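PDB 3HOL: TbpB from Actinobacillus pleuropneumoniae, which probably binds host transferrin at the bacterial surface, serving as the lipoprotein component of the transferrin receptor through which iron is acquired. Local coordinates for residues Pro110-Pro115 against Thr272-Asp277; Gly204-Gly209 against Gly237-Lys242; Asp146-Lys151 against Ala167-Thr172. One frame throughout, in Å; residues are numbered along the deposited sequence.

Contact 1 (Pro110-Pro115 against Thr272-Asp277); sequences PAKELP and TVRIID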
loop_
_atom_site.group_PDB
_atom_site.type_symbol
_atom_site.label_atom_id
_atom_site.label_comp_id
_atom_site.label_asym_id
_atom_site.label_seq_id
_atom_site.Cartn_x
_atom_site.Cartn_y
_atom_site.Cartn_z
ATOM N N PRO A 110 0.867 -1.197 5.273
ATOM C CA PRO A 110 1.213 -2.044 4.121
ATOM C C PRO A 110 2.747 -2.144 3.956
ATOM O O PRO A 110 3.413 -1.119 3.992
ATOM C CB PRO A 110 0.619 -1.277 2.921
ATOM C CG PRO A 110 -0.519 -0.431 3.537
ATOM C CD PRO A 110 -0.009 -0.060 4.902
ATOM N N ALA A 111 3.280 -3.353 3.795
ATOM C CA ALA A 111 4.740 -3.601 3.930
ATOM C C ALA A 111 5.584 -2.773 2.977
ATOM O O ALA A 111 5.275 -2.695 1.796
ATOM C CB ALA A 111 5.048 -5.121 3.715
ATOM N N LYS A 112 6.664 -2.174 3.464
ATOM C CA LYS A 112 7.585 -1.455 2.551
ATOM C C LYS A 112 8.893 -2.217 2.357
ATOM O O LYS A 112 9.709 -1.858 1.503
ATOM C CB LYS A 112 7.881 -0.041 3.078
ATOM C CG LYS A 112 6.661 0.930 2.851
ATOM C CD LYS A 112 7.060 2.382 3.054
ATOM C CE LYS A 112 5.851 3.317 2.807
ATOM N NZ LYS A 112 5.044 3.514 4.052
ATOM N N GLU A 113 9.083 -3.247 3.172
ATOM C CA GLU A 113 10.170 -4.202 2.986
ATOM C C GLU A 113 9.589 -5.608 3.017
ATOM O O GLU A 113 8.601 -5.870 3.729
ATOM C CB GLU A 113 11.230 -4.050 4.082
ATOM C CG GLU A 113 11.801 -2.645 4.208
ATOM C CD GLU A 113 13.034 -2.545 5.156
ATOM O OE1 GLU A 113 13.472 -3.552 5.764
ATOM O OE2 GLU A 113 13.578 -1.443 5.277
ATOM N N LEU A 114 10.187 -6.500 2.218
ATOM C CA LEU A 114 9.856 -7.914 2.212
ATOM C C LEU A 114 11.086 -8.770 2.595
ATOM O O LEU A 114 12.228 -8.347 2.326
ATOM C CB LEU A 114 9.425 -8.318 0.777
ATOM C CG LEU A 114 8.197 -7.614 0.167
ATOM C CD1 LEU A 114 7.923 -8.258 -1.196
ATOM C CD2 LEU A 114 6.977 -7.801 1.048
ATOM N N PRO A 115 10.847 -9.970 3.175
ATOM C CA PRO A 115 11.927 -10.935 3.395
ATOM C C PRO A 115 12.645 -11.190 2.078
ATOM O O PRO A 115 12.023 -11.160 0.998
ATOM C CB PRO A 115 11.202 -12.168 3.919
ATOM C CG PRO A 115 9.940 -11.592 4.605
ATOM C CD PRO A 115 9.562 -10.419 3.761
ATOM N N THR A 272 15.609 -8.527 5.315
ATOM C CA THR A 272 14.609 -7.942 4.413
ATOM C C THR A 272 15.269 -7.056 3.382
ATOM O O THR A 272 16.434 -6.643 3.574
ATOM C CB THR A 272 13.504 -7.175 5.190
ATOM O OG1 THR A 272 14.112 -6.104 5.913
ATOM C CG2 THR A 272 12.806 -8.072 6.206
ATOM N N VAL A 273 14.565 -6.813 2.258
ATOM C CA VAL A 273 14.956 -5.795 1.283
ATOM C C VAL A 273 13.803 -4.793 1.073
ATOM O O VAL A 273 12.630 -5.175 1.117
ATOM C CB VAL A 273 15.291 -6.391 -0.128
ATOM C CG1 VAL A 273 16.692 -6.947 -0.156
ATOM C CG2 VAL A 273 14.256 -7.459 -0.598
ATOM N N ARG A 274 14.140 -3.535 0.788
ATOM C CA ARG A 274 13.106 -2.518 0.554
ATOM C C ARG A 274 12.422 -2.738 -0.802
ATOM O O ARG A 274 13.091 -3.054 -1.814
ATOM C CB ARG A 274 13.738 -1.141 0.558
ATOM C CG ARG A 274 12.795 0.042 0.729
ATOM C CD ARG A 274 13.032 0.682 2.083
ATOM N NE ARG A 274 11.993 1.693 2.260
ATOM C CZ ARG A 274 11.416 1.958 3.410
ATOM N NH1 ARG A 274 11.801 1.296 4.484
ATOM N NH2 ARG A 274 10.483 2.888 3.471
ATOM N N ILE A 275 11.105 -2.538 -0.832
ATOM C CA ILE A 275 10.366 -2.528 -2.105
ATOM C C ILE A 275 9.757 -1.163 -2.397
ATOM O O ILE A 275 9.518 -0.829 -3.563
ATOM C CB ILE A 275 9.242 -3.568 -2.161
ATOM C CG1 ILE A 275 8.315 -3.492 -0.915
ATOM C CG2 ILE A 275 9.840 -4.957 -2.341
ATOM C CD1 ILE A 275 6.900 -4.215 -1.141
ATOM N N ILE A 276 9.472 -0.390 -1.337
ATOM C CA ILE A 276 8.731 0.839 -1.507
ATOM C C ILE A 276 9.257 1.952 -0.631
ATOM O O ILE A 276 9.609 1.706 0.535
ATOM C CB ILE A 276 7.257 0.601 -1.127
ATOM C CG1 ILE A 276 6.593 -0.393 -2.098
ATOM C CG2 ILE A 276 6.475 1.919 -1.033
ATOM C CD1 ILE A 276 5.228 -0.927 -1.516
ATOM N N ASP A 277 9.278 3.179 -1.182
ATOM C CA ASP A 277 9.369 4.382 -0.340
ATOM C C ASP A 277 8.071 5.157 -0.523
ATOM O O ASP A 277 7.601 5.290 -1.644
ATOM C CB ASP A 277 10.547 5.289 -0.763
ATOM C CG ASP A 277 11.911 4.622 -0.568
ATOM O OD1 ASP A 277 12.080 3.956 0.470
ATOM O OD2 ASP A 277 12.781 4.734 -1.483
#

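Contact 2 (Gly204-Gly209 against Gly237-Lys242); sequences GNRFTG and GFYGPK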
loop_
_atom_site.group_PDB
_atom_site.type_symbol
_atom_site.label_atom_id
_atom_site.label_comp_id
_atom_site.label_asym_id
_atom_site.label_seq_id
_atom_site.Cartn_x
_atom_site.Cartn_y
_atom_site.Cartn_z
ATOM N N GLY A 204 4.474 -5.584 -5.704
ATOM C CA GLY A 204 4.508 -4.571 -4.631
ATOM C C GLY A 204 4.335 -5.291 -3.317
ATOM O O GLY A 204 4.989 -6.302 -3.088
ATOM N N ASN A 205 3.435 -4.805 -2.457
ATOM C CA ASN A 205 3.173 -5.523 -1.200
ATOM C C ASN A 205 1.858 -6.296 -1.273
ATOM O O ASN A 205 1.280 -6.640 -0.244
ATOM C CB ASN A 205 3.247 -4.609 0.045
ATOM C CG ASN A 205 2.353 -3.392 -0.069
ATOM O OD1 ASN A 205 1.269 -3.479 -0.633
ATOM N ND2 ASN A 205 2.822 -2.237 0.422
ATOM N N ARG A 206 1.393 -6.582 -2.496
ATOM C CA ARG A 206 0.120 -7.296 -2.665
ATOM C C ARG A 206 0.340 -8.650 -3.332
ATOM O O ARG A 206 1.414 -8.925 -3.891
ATOM C CB ARG A 206 -0.892 -6.455 -3.488
ATOM C CG ARG A 206 -1.102 -5.022 -2.990
ATOM C CD ARG A 206 -1.659 -4.988 -1.586
ATOM N NE ARG A 206 -3.068 -5.346 -1.554
ATOM C CZ ARG A 206 -3.862 -5.128 -0.506
ATOM N NH1 ARG A 206 -3.376 -4.558 0.589
ATOM N NH2 ARG A 206 -5.152 -5.484 -0.540
ATOM N N PHE A 207 -0.646 -9.536 -3.208
ATOM C CA PHE A 207 -0.609 -10.770 -3.970
ATOM C C PHE A 207 -1.936 -10.934 -4.702
ATOM O O PHE A 207 -2.999 -10.523 -4.186
ATOM C CB PHE A 207 -0.252 -11.988 -3.091
ATOM C CG PHE A 207 -0.974 -12.007 -1.778
ATOM C CD1 PHE A 207 -2.215 -12.602 -1.665
ATOM C CD2 PHE A 207 -0.451 -11.336 -0.661
ATOM C CE1 PHE A 207 -2.927 -12.574 -0.436
ATOM C CE2 PHE A 207 -1.125 -11.325 0.539
ATOM C CZ PHE A 207 -2.386 -11.959 0.650
ATOM N N THR A 208 -1.870 -11.522 -5.914
ATOM C CA THR A 208 -3.073 -11.821 -6.709
ATOM C C THR A 208 -3.018 -13.230 -7.260
ATOM O O THR A 208 -1.932 -13.745 -7.658
ATOM C CB THR A 208 -3.225 -10.852 -7.917
ATOM O OG1 THR A 208 -2.028 -10.889 -8.691
ATOM C CG2 THR A 208 -3.412 -9.416 -7.453
ATOM N N GLY A 209 -4.172 -13.890 -7.312
ATOM C CA GLY A 209 -4.162 -15.261 -7.768
ATOM C C GLY A 209 -5.520 -15.918 -7.745
ATOM O O GLY A 209 -6.522 -15.265 -8.054
ATOM N N GLY A 237 -2.810 -8.491 0.830
ATOM C CA GLY A 237 -1.598 -7.725 1.031
ATOM C C GLY A 237 -0.793 -8.221 2.215
ATOM O O GLY A 237 -1.322 -8.949 3.090
ATOM N N PHE A 238 0.485 -7.842 2.207
ATOM C CA PHE A 238 1.343 -7.974 3.356
ATOM C C PHE A 238 1.304 -6.700 4.126
ATOM O O PHE A 238 1.358 -5.631 3.552
ATOM C CB PHE A 238 2.772 -8.278 2.902
ATOM C CG PHE A 238 2.889 -9.609 2.205
ATOM C CD1 PHE A 238 2.843 -10.801 2.961
ATOM C CD2 PHE A 238 3.013 -9.673 0.819
ATOM C CE1 PHE A 238 2.959 -12.041 2.346
ATOM C CE2 PHE A 238 3.105 -10.926 0.174
ATOM C CZ PHE A 238 3.089 -12.120 0.971
ATOM N N TYR A 239 1.189 -6.834 5.439
ATOM C CA TYR A 239 1.067 -5.682 6.323
ATOM C C TYR A 239 2.083 -5.822 7.476
ATOM O O TYR A 239 2.560 -6.913 7.773
ATOM C CB TYR A 239 -0.335 -5.631 6.907
ATOM C CG TYR A 239 -1.469 -5.456 5.903
ATOM C CD1 TYR A 239 -2.011 -4.198 5.661
ATOM C CD2 TYR A 239 -2.034 -6.558 5.253
ATOM C CE1 TYR A 239 -3.080 -4.020 4.776
ATOM C CE2 TYR A 239 -3.118 -6.401 4.348
ATOM C CZ TYR A 239 -3.641 -5.113 4.132
ATOM O OH TYR A 239 -4.706 -4.897 3.267
ATOM N N GLY A 240 2.365 -4.734 8.176
ATOM C CA GLY A 240 3.574 -4.698 9.006
ATOM C C GLY A 240 4.710 -4.180 8.150
ATOM O O GLY A 240 4.793 -4.517 6.955
ATOM N N PRO A 241 5.624 -3.381 8.742
ATOM C CA PRO A 241 6.662 -2.764 7.915
ATOM C C PRO A 241 7.509 -3.756 7.122
ATOM O O PRO A 241 8.006 -3.390 6.084
ATOM C CB PRO A 241 7.576 -2.056 8.941
ATOM C CG PRO A 241 6.677 -1.822 10.147
ATOM C CD PRO A 241 5.620 -2.883 10.142
ATOM N N LYS A 242 7.661 -4.973 7.642
ATOM C CA LYS A 242 8.438 -6.031 7.011
ATOM C C LYS A 242 7.595 -7.265 6.627
ATOM O O LYS A 242 8.109 -8.401 6.623
ATOM C CB LYS A 242 9.603 -6.442 7.917
ATOM C CG LYS A 242 10.560 -5.313 8.231
ATOM C CD LYS A 242 11.462 -5.785 9.344
ATOM C CE LYS A 242 12.297 -4.639 9.881
ATOM N NZ LYS A 242 13.496 -4.525 9.095
HETATM O O HOH W 1 -0.492 -4.401 1.549
#

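Contact 3 (Asp146-Lys151 against Ala167-Thr172); sequences DDYYTK and AKHKYT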
loop_
_atom_site.group_PDB
_atom_site.type_symbol
_atom_site.label_atom_id
_atom_site.label_comp_id
_atom_site.label_asym_id
_atom_site.label_seq_id
_atom_site.Cartn_x
_atom_site.Cartn_y
_atom_site.Cartn_z
ATOM N N ASP A 146 -26.338 -30.176 14.397
ATOM C CA ASP A 146 -25.031 -30.435 15.037
ATOM C C ASP A 146 -23.926 -29.581 14.403
ATOM O O ASP A 146 -22.831 -29.454 14.979
ATOM C CB ASP A 146 -24.641 -31.902 14.963
ATOM C CG ASP A 146 -25.708 -32.833 15.570
ATOM O OD1 ASP A 146 -26.425 -32.386 16.463
ATOM O OD2 ASP A 146 -25.790 -33.999 15.150
ATOM N N ASP A 147 -24.228 -29.003 13.236
ATOM C CA ASP A 147 -23.233 -28.234 12.437
ATOM C C ASP A 147 -23.349 -26.732 12.626
ATOM O O ASP A 147 -22.307 -26.053 12.705
ATOM C CB ASP A 147 -23.342 -28.542 10.941
ATOM C CG ASP A 147 -22.919 -29.937 10.607
ATOM O OD1 ASP A 147 -21.700 -30.185 10.585
ATOM O OD2 ASP A 147 -23.809 -30.795 10.376
ATOM N N TYR A 148 -24.588 -26.219 12.673
ATOM C CA TYR A 148 -24.847 -24.755 12.683
ATOM C C TYR A 148 -25.902 -24.323 13.710
ATOM O O TYR A 148 -26.761 -25.141 14.114
ATOM C CB TYR A 148 -25.284 -24.268 11.299
ATOM C CG TYR A 148 -24.353 -24.703 10.187
ATOM C CD1 TYR A 148 -23.112 -24.074 10.012
ATOM C CD2 TYR A 148 -24.709 -25.733 9.306
ATOM C CE1 TYR A 148 -22.238 -24.457 8.994
ATOM C CE2 TYR A 148 -23.810 -26.148 8.265
ATOM C CZ TYR A 148 -22.596 -25.482 8.125
ATOM O OH TYR A 148 -21.710 -25.847 7.140
ATOM N N TYR A 149 -25.829 -23.060 14.117
ATOM C CA TYR A 149 -26.784 -22.494 15.074
ATOM C C TYR A 149 -28.038 -21.942 14.385
ATOM O O TYR A 149 -28.748 -21.093 14.951
ATOM C CB TYR A 149 -26.133 -21.378 15.908
ATOM C CG TYR A 149 -24.935 -21.766 16.732
ATOM C CD1 TYR A 149 -25.072 -22.468 17.929
ATOM C CD2 TYR A 149 -23.651 -21.366 16.340
ATOM C CE1 TYR A 149 -23.950 -22.812 18.689
ATOM C CE2 TYR A 149 -22.541 -21.696 17.074
ATOM C CZ TYR A 149 -22.693 -22.409 18.252
ATOM O OH TYR A 149 -21.558 -22.690 18.952
ATOM N N THR A 150 -28.314 -22.385 13.164
ATOM C CA THR A 150 -29.490 -21.893 12.426
ATOM C C THR A 150 -30.028 -23.023 11.542
ATOM O O THR A 150 -29.387 -24.052 11.430
ATOM C CB THR A 150 -29.135 -20.589 11.594
ATOM O OG1 THR A 150 -30.336 -19.940 11.128
ATOM C CG2 THR A 150 -28.182 -20.906 10.441
ATOM N N LYS A 151 -31.224 -22.836 10.974
ATOM C CA LYS A 151 -31.866 -23.777 10.029
ATOM C C LYS A 151 -31.965 -23.137 8.644
ATOM O O LYS A 151 -31.786 -21.913 8.509
ATOM C CB LYS A 151 -33.296 -24.134 10.508
ATOM C CG LYS A 151 -33.350 -24.827 11.871
ATOM C CD LYS A 151 -34.812 -25.165 12.355
ATOM C CE LYS A 151 -35.644 -23.869 12.614
ATOM N NZ LYS A 151 -36.911 -24.120 13.332
ATOM N N ALA A 167 -17.576 -27.454 17.598
ATOM C CA ALA A 167 -17.415 -28.907 17.742
ATOM C C ALA A 167 -17.241 -29.574 16.377
ATOM O O ALA A 167 -16.563 -30.605 16.267
ATOM C CB ALA A 167 -18.635 -29.522 18.482
ATOM N N LYS A 168 -17.847 -29.014 15.331
ATOM C CA LYS A 168 -17.764 -29.644 14.015
ATOM C C LYS A 168 -17.020 -28.832 12.927
ATOM O O LYS A 168 -16.715 -29.363 11.867
ATOM C CB LYS A 168 -19.156 -30.067 13.533
ATOM C CG LYS A 168 -19.747 -31.236 14.396
ATOM C CD LYS A 168 -20.904 -31.918 13.682
ATOM C CE LYS A 168 -20.459 -32.679 12.450
ATOM N NZ LYS A 168 -21.643 -33.050 11.596
ATOM N N HIS A 169 -16.767 -27.554 13.184
ATOM C CA HIS A 169 -16.115 -26.686 12.183
ATOM C C HIS A 169 -15.113 -25.751 12.818
ATOM O O HIS A 169 -15.416 -25.091 13.817
ATOM C CB HIS A 169 -17.179 -25.910 11.433
ATOM C CG HIS A 169 -18.082 -26.799 10.641
ATOM N ND1 HIS A 169 -19.353 -27.148 11.062
ATOM C CD2 HIS A 169 -17.857 -27.499 9.509
ATOM C CE1 HIS A 169 -19.886 -27.996 10.197
ATOM N NE2 HIS A 169 -18.995 -28.241 9.254
ATOM N N LYS A 170 -13.903 -25.712 12.252
ATOM C CA LYS A 170 -12.909 -24.737 12.646
ATOM C C LYS A 170 -12.148 -24.347 11.382
ATOM O O LYS A 170 -11.487 -25.195 10.758
ATOM C CB LYS A 170 -11.945 -25.316 13.658
ATOM C CG LYS A 170 -11.224 -24.220 14.444
ATOM C CD LYS A 170 -9.783 -24.684 14.887
ATOM C CE LYS A 170 -9.114 -23.721 15.879
ATOM N NZ LYS A 170 -9.199 -22.339 15.355
ATOM N N TYR A 171 -12.287 -23.092 10.979
ATOM C CA TYR A 171 -11.740 -22.669 9.698
ATOM C C TYR A 171 -10.359 -22.052 9.853
ATOM O O TYR A 171 -10.203 -20.907 10.323
ATOM C CB TYR A 171 -12.697 -21.663 9.064
ATOM C CG TYR A 171 -14.095 -22.230 8.968
ATOM C CD1 TYR A 171 -14.396 -23.237 8.052
ATOM C CD2 TYR A 171 -15.101 -21.781 9.821
ATOM C CE1 TYR A 171 -15.680 -23.761 7.967
ATOM C CE2 TYR A 171 -16.403 -22.287 9.748
ATOM C CZ TYR A 171 -16.687 -23.283 8.833
ATOM O OH TYR A 171 -17.985 -23.776 8.776
ATOM N N THR A 172 -9.347 -22.790 9.434
ATOM C CA THR A 172 -7.963 -22.368 9.677
ATOM C C THR A 172 -7.222 -22.209 8.353
ATOM O O THR A 172 -7.556 -22.884 7.348
ATOM C CB THR A 172 -7.191 -23.450 10.504
ATOM O OG1 THR A 172 -7.225 -24.697 9.793
ATOM C CG2 THR A 172 -7.857 -23.630 11.904
HETATM O O HOH W 2 -18.725 -25.352 6.823
#

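Contact 1 (Pro110-Pro115 against Thr272-Asp277)
Glu113 divides its carboxylate between two residues of the facing strand. Thr272 OG1 donates to Glu113 OE1 at 2.6 Å, nearly along the C-O axis, while Glu113 OE2 forms a weak salt bridge, 3.4 Å long, to Arg274 NH1. That second oxygen meets the guanidinium at its edge, although the two flat groups stand 82° apart. Lys112 runs alongside Arg274, its CB over one guanidinium face and its CD 3.5 Å from Arg274 NH2. The lysine ammonium is balanced by Glu290. Arg274 NE is claimed by Asp277 OD1 at 2.9 Å, so a charge network links Glu113, Arg274 and Asp277; Asp277 OD2 extends it to Arg364 by a salt bridge and also hydrogen-bonds Tyr477. On the other face of the strands Ile275 lays CD1 against Leu114 CG (3.9 Å). Behind these side chains lies the backbone pairing. Leu114 and Val273 exchange two bonds, and Lys112 O then accepts both Ile275 N (2.8 Å) and Ile276 N (3.2 Å) from the same face of its carbonyl plane. This short antiparallel pairing joins strand 113-115, which precedes the first long strand of the N-lobe barrel, to strand 272-282 in the C-lobe handle domain.

Contact 2 (Gly204-Gly209 against Gly237-Lys242)
Arg206 folds back over Gly237, the residue with which it forms an antiparallel non-hydrogen-bonded pair. Its CB starts out on one face of the sheet, and successive bends at chi2 (-62°) and chi3 (-75°) curl the chain toward the neighbouring strand. CD is the first atom to arrive, 3.8 Å from Gly237 CA; NE lies at a similar distance from the same carbon. The guanidinium then rests flat on the glycine backbone, Gly237 N sitting 3.8 Å above the plane and over its centre, in room that the lack of a side chain leaves. At the tip NH1 donates to Tyr239 OH (3.0 Å), a partner tilted 19° out of the guanidinium plane, and also to a water that lies over a face of the Tyr239 ring and within hydrogen-bonding distance of Phe238 O. The other terminal nitrogen, NH2, makes a salt bridge with Glu235, so Glu235 supplies a counter-charge for the buried guanidinium.

The opposite surface of the sheet is aromatic. Phe207 turns its edge to the face of Phe238 in a T-shaped pair, centroids 5.2 Å apart, with Phe207 CD2 3.7 Å from Phe238 CE2. Met184 and Met246 pack against both rings. Between these layers Phe238 N binds Asn205 O at 2.8 Å in a nearly straight bond. Arg206 and the Phe207-Phe238 pair thus lie on different faces of two adjacent antiparallel strands, 206-213 and 231-239, of the N-lobe barrel of TbpB.

Contact 3 (Asp146-Lys151 against Ala167-Thr172)
Tyr148 and His169 bring their rings into nearly parallel planes, 8° apart, yet the rings are slid so far that they barely overlap, with centroids separated by 5.3 Å. Asp147 CB lies beside both rings: over one face of the Tyr148 ring, toward its rim, and at the edge of the imidazole, in plane. This is the compact part of the contact. Further in, the two tyrosine hydroxyls share one water, which is 3.0 Å from Tyr148 OH and 2.6 Å from Tyr171 OH; it sits at the edge of the Tyr171 ring, in its plane. Direct touching is slight here, Tyr148 CE1 being 4.3 Å from Tyr171 OH, so the water does much of the joining. Trp126 and Phe128 hold the Tyr171 ring by edge-to-face contacts, and Leu159 packs on Tyr148.

The setting is the long connection between strands 119-133 and 171-178 of the N-lobe barrel. It doubles back on itself, with Asp147 and Tyr149 in backbone hydrogen bonds to Lys165 and Asp163, and the start of strand 171-178 is where the polypeptide rejoins the barrel wall.

Toward solvent the packing gives way to a salt bridge and the methylenes of Lys168. This side chain bends at chi3 (68°), which carries its ammonium across to the Asp147 carboxylate. The bond to OD1 measures 3.0 Å, but that oxygen is placed with less certainty, and the one from Lys168 NZ to Asp147 OD2 is weak at 3.4 Å. Along the way Lys168 CD passes 3.4 Å from Asp146 O. The Asp146 carboxylate is exposed, and its OD2 stays 5.5 Å from Lys168 NZ.

Contacts 1 and 2 form one continuous patch near the middle of the molecule, their centres about 9 Å apart. Asn205 ND2 probably donates to Ala111 O, and Ala111 N to Phe238 O, so the end of the N-lobe barrel abuts the pairing that reaches the C-lobe handle. Contact 3 lies far out on the same N-lobe barrel, its centre about 31 Å from that of contact 2 and about 39 Å from that of contact 1. Along the chain contact 1 opens first and closes last; contact 3 is completed in between, and contact 2 follows it. The long strands of the N-lobe barrel, from 119-133 to 257-265, thus fall between residues 110-115 and 272-277.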